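Local coordinates for tegumental protein 20.8 kDa (Clonorchis sinensis, PDB 5X2D), which belongs to the tegumental-allergen-like proteins and probably binds calcium, the part described here being its dynein-light-chain-like domain, at residues 12-15 and 16-20; 81-85 and 86-90. All coordinates share one frame; numbering follows the deposited sequence.

Overall arrangement
Contact 1 (12-15 and 16-20) and contact 2 (81-85 and 86-90) lie in series along the chain and do not touch, their centres about 15 Å apart, yet both reach the same antiparallel sheet, in which strands 7-13 and 78-83 are neighbours. Contact 1 is a surface junction where strand 7-13 gives way to helix 16-29. Contact 2 is largely buried, near the turn of the hairpin built from strands 78-83 and 87-92. Chemistry follows place: at the surface, a serine hydroxyl caps a backbone N-H of the first helical turn, whereas in the interior paired main chains bring the aromatic side chains of F81, Y88 and F90 together, F81 also packing on that helix.

Contact 1 (12-15 and 16-20); sequences ANMS and LEDQI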
loop_
_atom_site.group_PDB
_atom_site.type_symbol
_atom_site.label_atom_id
_atom_site.label_comp_id
_atom_site.label_asym_id
_atom_site.label_seq_id
_atom_site.Cartn_x
_atom_site.Cartn_y
_atom_site.Cartn_z
ATOM N N ALA A 12 10.258 9.777 0.375
ATOM C CA ALA A 12 9.610 10.959 0.878
ATOM C C ALA A 12 9.285 11.927 -0.246
ATOM O O ALA A 12 10.110 12.191 -1.115
ATOM C CB ALA A 12 10.487 11.620 1.944
ATOM N N ASN A 13 8.069 12.443 -0.261
ATOM C CA ASN A 13 7.865 13.706 -0.926
ATOM C C ASN A 13 7.348 14.647 0.133
ATOM O O ASN A 13 6.130 14.746 0.339
ATOM C CB ASN A 13 6.894 13.533 -2.089
ATOM C CG ASN A 13 6.828 14.733 -2.977
ATOM O OD1 ASN A 13 7.439 15.771 -2.698
ATOM N ND2 ASN A 13 6.094 14.600 -4.082
ATOM N N MET A 14 8.258 15.420 0.714
ATOM C CA MET A 14 7.956 16.083 1.965
ATOM C C MET A 14 9.174 16.847 2.495
ATOM O O MET A 14 10.327 16.520 2.169
ATOM C CB MET A 14 7.481 15.013 2.969
ATOM C CG MET A 14 6.938 15.513 4.287
ATOM S SD MET A 14 6.050 14.232 5.223
ATOM C CE MET A 14 4.958 13.520 3.987
ATOM N N SER A 15 8.915 17.859 3.321
ATOM C CA SER A 15 9.980 18.591 4.003
ATOM C C SER A 15 10.436 17.749 5.169
ATOM O O SER A 15 9.692 16.879 5.612
ATOM C CB SER A 15 9.505 19.972 4.480
ATOM O OG SER A 15 8.501 19.871 5.483
ATOM N N LEU A 16 11.654 17.983 5.649
ATOM C CA LEU A 16 12.126 17.278 6.843
ATOM C C LEU A 16 11.271 17.660 8.022
ATOM O O LEU A 16 11.030 16.853 8.918
ATOM C CB LEU A 16 13.587 17.590 7.174
ATOM C CG LEU A 16 14.666 16.731 6.536
ATOM C CD1 LEU A 16 16.068 17.322 6.732
ATOM C CD2 LEU A 16 14.584 15.333 7.140
ATOM N N GLU A 17 10.830 18.911 8.020
ATOM C CA GLU A 17 10.018 19.419 9.106
ATOM C C GLU A 17 8.760 18.555 9.250
ATOM O O GLU A 17 8.439 18.080 10.339
ATOM C CB GLU A 17 9.667 20.895 8.863
ATOM C CG GLU A 17 8.882 21.541 9.985
ATOM C CD GLU A 17 8.667 23.025 9.770
ATOM O OE1 GLU A 17 8.810 23.497 8.620
ATOM O OE2 GLU A 17 8.378 23.724 10.764
ATOM N N ASP A 18 8.092 18.292 8.135
ATOM C CA ASP A 18 6.892 17.481 8.168
ATOM C C ASP A 18 7.195 16.007 8.374
ATOM O O ASP A 18 6.336 15.246 8.794
ATOM C CB ASP A 18 6.090 17.669 6.881
ATOM C CG ASP A 18 5.553 19.079 6.728
ATOM O OD1 ASP A 18 5.282 19.734 7.763
ATOM O OD2 ASP A 18 5.443 19.533 5.566
ATOM N N GLN A 19 8.407 15.590 8.069
ATOM C CA GLN A 19 8.770 14.205 8.305
ATOM C C GLN A 19 8.978 13.997 9.787
ATOM O O GLN A 19 8.565 12.987 10.366
ATOM C CB GLN A 19 10.034 13.815 7.538
ATOM C CG GLN A 19 9.765 13.393 6.113
ATOM C CD GLN A 19 11.046 13.201 5.363
ATOM O OE1 GLN A 19 11.889 12.415 5.789
ATOM N NE2 GLN A 19 11.226 13.935 4.254
ATOM N N ILE A 20 9.635 14.973 10.386
ATOM C CA ILE A 20 9.963 14.917 11.787
ATOM C C ILE A 20 8.698 14.853 12.631
ATOM O O ILE A 20 8.650 14.080 13.579
ATOM C CB ILE A 20 10.826 16.115 12.197
ATOM C CG1 ILE A 20 12.257 15.916 11.682
ATOM C CG2 ILE A 20 10.824 16.296 13.703
ATOM C CD1 ILE A 20 13.175 17.107 11.910
#
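S15 meets D18 at the start of helix 16-29, where its hydroxyl takes up a backbone N-H of the first turn. D18 N donates to S15 OG at 3.1 Å with an N-H...O angle of 159°, a nearly straight capping bond. With chi1 at 65°, OG sits between the backbone N and the carbonyl carbon, within reach of that N-H. The same hydroxyl makes a weak bond in its turn to the carboxylate, S15 OG to D18 OD2, so OG serves as acceptor and donor to one residue. The S15 carbonyl is used as well: Q19 N donates to S15 O at 3.1 Å. S15 is thus the N-cap of the helix, placed where the first strand of this dynein-light-chain-like domain, 7-13, hands over to its first helix. One carbonyl before the cap is met by a side chain. Q19, extended beyond CG, reaches back along the link, and its NE2 lies 3.4 Å from M14 O in a weak bond, while A12 CB rests against the same amide nitrogen. M14 fills in beside these polar groups. Its side chain slants across that of D18, CG lying 3.5 Å from D18 CB, and its SD lies 3.9 Å from Q19 CG. On the strand side, N13 is hydrogen-bonded through its backbone to S78, and the side chains of M14 and Q19 both rest on F79 of the neighbouring strand 78-83.

Contact 2 (81-85 and 86-90); sequences FELYN and RAYLF
F81 and Y88 face each other as an antiparallel hydrogen-bonded pair, with Y88 N donating to F81 O at 2.8 Å and F81 N returning a bond to Y88 O. From CB, the F81 side chain takes chi1 68°, which carries its ring across toward the partner strand. CD1 passes near Y88 O, and CE1 goes further, to 3.5 Å from F90 CE1. CZ, the tip, lies 3.7 Å from Y88 CB, whose methylene sits over one face of the ring as a CH-pi contact. On the other branch CE2 approaches Y88 CD1 at 3.8 Å. The F81 and Y88 rings run nearly parallel, planes at 21°, but are slid so far apart that they barely overlap. L83 CB reaches Y88 CE1 at 4.0 Å. L83 and R86 close the two-residue turn of this beta hairpin, in which Y84 and N85 both have left-handed backbone angles, close to a type I' turn. L83 N donates to R86 O, and R86 N to L83 O. From R86, NE and NH2 reach Y88 OH by weak bonds, the hydroxyl lying at the edge of the guanidinium, in its plane; NH1 bonds A33 O. I22 and T26 of helix 16-29 pack on F81. The pairing thus satisfies the inward backbone groups of F81 and Y88, carbon contacts join F81, L83, Y88 and F90, and an arginine may help to fix the tyrosine's polar end.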
loop_
_atom_site.group_PDB
_atom_site.type_symbol
_atom_site.label_atom_id
_atom_site.label_comp_id
_atom_site.label_asym_id
_atom_site.label_seq_id
_atom_site.Cartn_x
_atom_site.Cartn_y
_atom_site.Cartn_z
ATOM N N PHE A 81 8.535 5.064 5.852
ATOM C CA PHE A 81 9.656 4.796 6.750
ATOM C C PHE A 81 9.459 3.555 7.608
ATOM O O PHE A 81 8.327 3.221 7.980
ATOM C CB PHE A 81 9.892 5.992 7.670
ATOM C CG PHE A 81 8.788 6.224 8.660
ATOM C CD1 PHE A 81 7.673 7.001 8.319
ATOM C CD2 PHE A 81 8.847 5.668 9.933
ATOM C CE1 PHE A 81 6.641 7.209 9.233
ATOM C CE2 PHE A 81 7.812 5.875 10.856
ATOM C CZ PHE A 81 6.713 6.645 10.507
ATOM N N GLU A 82 10.577 2.917 7.967
ATOM C CA GLU A 82 10.596 1.715 8.818
ATOM C C GLU A 82 10.957 2.103 10.243
ATOM O O GLU A 82 11.954 2.774 10.474
ATOM C CB GLU A 82 11.610 0.674 8.321
ATOM C CG GLU A 82 11.435 0.219 6.881
ATOM C CD GLU A 82 12.479 -0.807 6.459
ATOM O OE1 GLU A 82 13.199 -1.335 7.341
ATOM O OE2 GLU A 82 12.583 -1.080 5.241
ATOM N N LEU A 83 10.117 1.720 11.189
ATOM C CA LEU A 83 10.413 1.926 12.599
ATOM C C LEU A 83 10.314 0.574 13.324
ATOM O O LEU A 83 9.219 -0.022 13.440
ATOM C CB LEU A 83 9.464 2.960 13.206
ATOM C CG LEU A 83 9.564 3.279 14.699
ATOM C CD1 LEU A 83 10.710 4.239 14.950
ATOM C CD2 LEU A 83 8.249 3.887 15.165
ATOM N N TYR A 84 11.477 0.102 13.780
ATOM C CA TYR A 84 11.613 -1.194 14.427
ATOM C C TYR A 84 11.104 -2.334 13.534
ATOM O O TYR A 84 10.320 -3.200 13.973
ATOM C CB TYR A 84 10.877 -1.175 15.763
ATOM C CG TYR A 84 11.356 -0.112 16.732
ATOM C CD1 TYR A 84 12.700 0.209 16.838
ATOM C CD2 TYR A 84 10.455 0.587 17.530
ATOM C CE1 TYR A 84 13.142 1.185 17.730
ATOM C CE2 TYR A 84 10.887 1.567 18.420
ATOM C CZ TYR A 84 12.228 1.860 18.513
ATOM O OH TYR A 84 12.655 2.832 19.388
ATOM N N ASN A 85 11.552 -2.325 12.280
ATOM C CA ASN A 85 11.142 -3.318 11.278
ATOM C C ASN A 85 9.618 -3.466 11.107
ATOM O O ASN A 85 9.102 -4.577 10.934
ATOM C CB ASN A 85 11.757 -4.683 11.605
ATOM C CG ASN A 85 12.244 -5.416 10.364
ATOM O OD1 ASN A 85 12.321 -4.836 9.279
ATOM N ND2 ASN A 85 12.606 -6.685 10.524
ATOM N N ARG A 86 8.911 -2.336 11.164
ATOM C CA ARG A 86 7.513 -2.257 10.750
ATOM C C ARG A 86 7.351 -0.995 9.917
ATOM O O ARG A 86 7.602 0.108 10.405
ATOM C CB ARG A 86 6.578 -2.247 11.956
ATOM C CG ARG A 86 5.381 -3.156 11.784
ATOM C CD ARG A 86 4.746 -3.556 13.115
ATOM N NE ARG A 86 4.251 -2.415 13.885
ATOM C CZ ARG A 86 3.587 -2.521 15.038
ATOM N NH1 ARG A 86 3.318 -3.718 15.548
ATOM N NH2 ARG A 86 3.179 -1.430 15.678
ATOM N N ALA A 87 6.959 -1.150 8.656
ATOM C CA ALA A 87 6.908 -0.010 7.737
ATOM C C ALA A 87 5.626 0.779 7.875
ATOM O O ALA A 87 4.553 0.216 8.110
ATOM C CB ALA A 87 7.073 -0.471 6.290
ATOM N N TYR A 88 5.754 2.089 7.683
ATOM C CA TYR A 88 4.634 3.010 7.739
ATOM C C TYR A 88 4.563 3.807 6.447
ATOM O O TYR A 88 5.528 4.468 6.060
ATOM C CB TYR A 88 4.765 3.942 8.951
ATOM C CG TYR A 88 4.711 3.195 10.265
ATOM C CD1 TYR A 88 5.858 2.639 10.818
ATOM C CD2 TYR A 88 3.499 3.002 10.932
ATOM C CE1 TYR A 88 5.809 1.940 12.007
ATOM C CE2 TYR A 88 3.441 2.299 12.123
ATOM C CZ TYR A 88 4.600 1.769 12.657
ATOM O OH TYR A 88 4.556 1.060 13.844
ATOM N N LEU A 89 3.429 3.733 5.765
ATOM C CA LEU A 89 3.249 4.477 4.526
ATOM C C LEU A 89 2.216 5.596 4.704
ATOM O O LEU A 89 1.078 5.347 5.144
ATOM C CB LEU A 89 2.826 3.540 3.381
ATOM C CG LEU A 89 3.905 2.620 2.805
ATOM C CD1 LEU A 89 3.972 1.370 3.627
ATOM C CD2 LEU A 89 3.680 2.282 1.344
ATOM N N PHE A 90 2.609 6.826 4.382
ATOM C CA PHE A 90 1.668 7.942 4.401
ATOM C C PHE A 90 1.433 8.484 2.998
ATOM O O PHE A 90 2.387 8.684 2.234
ATOM C CB PHE A 90 2.155 9.062 5.321
ATOM C CG PHE A 90 2.171 8.677 6.777
ATOM C CD1 PHE A 90 3.145 7.795 7.272
ATOM C CD2 PHE A 90 1.208 9.169 7.653
ATOM C CE1 PHE A 90 3.171 7.434 8.619
ATOM C CE2 PHE A 90 1.220 8.811 9.001
ATOM C CZ PHE A 90 2.205 7.937 9.486
#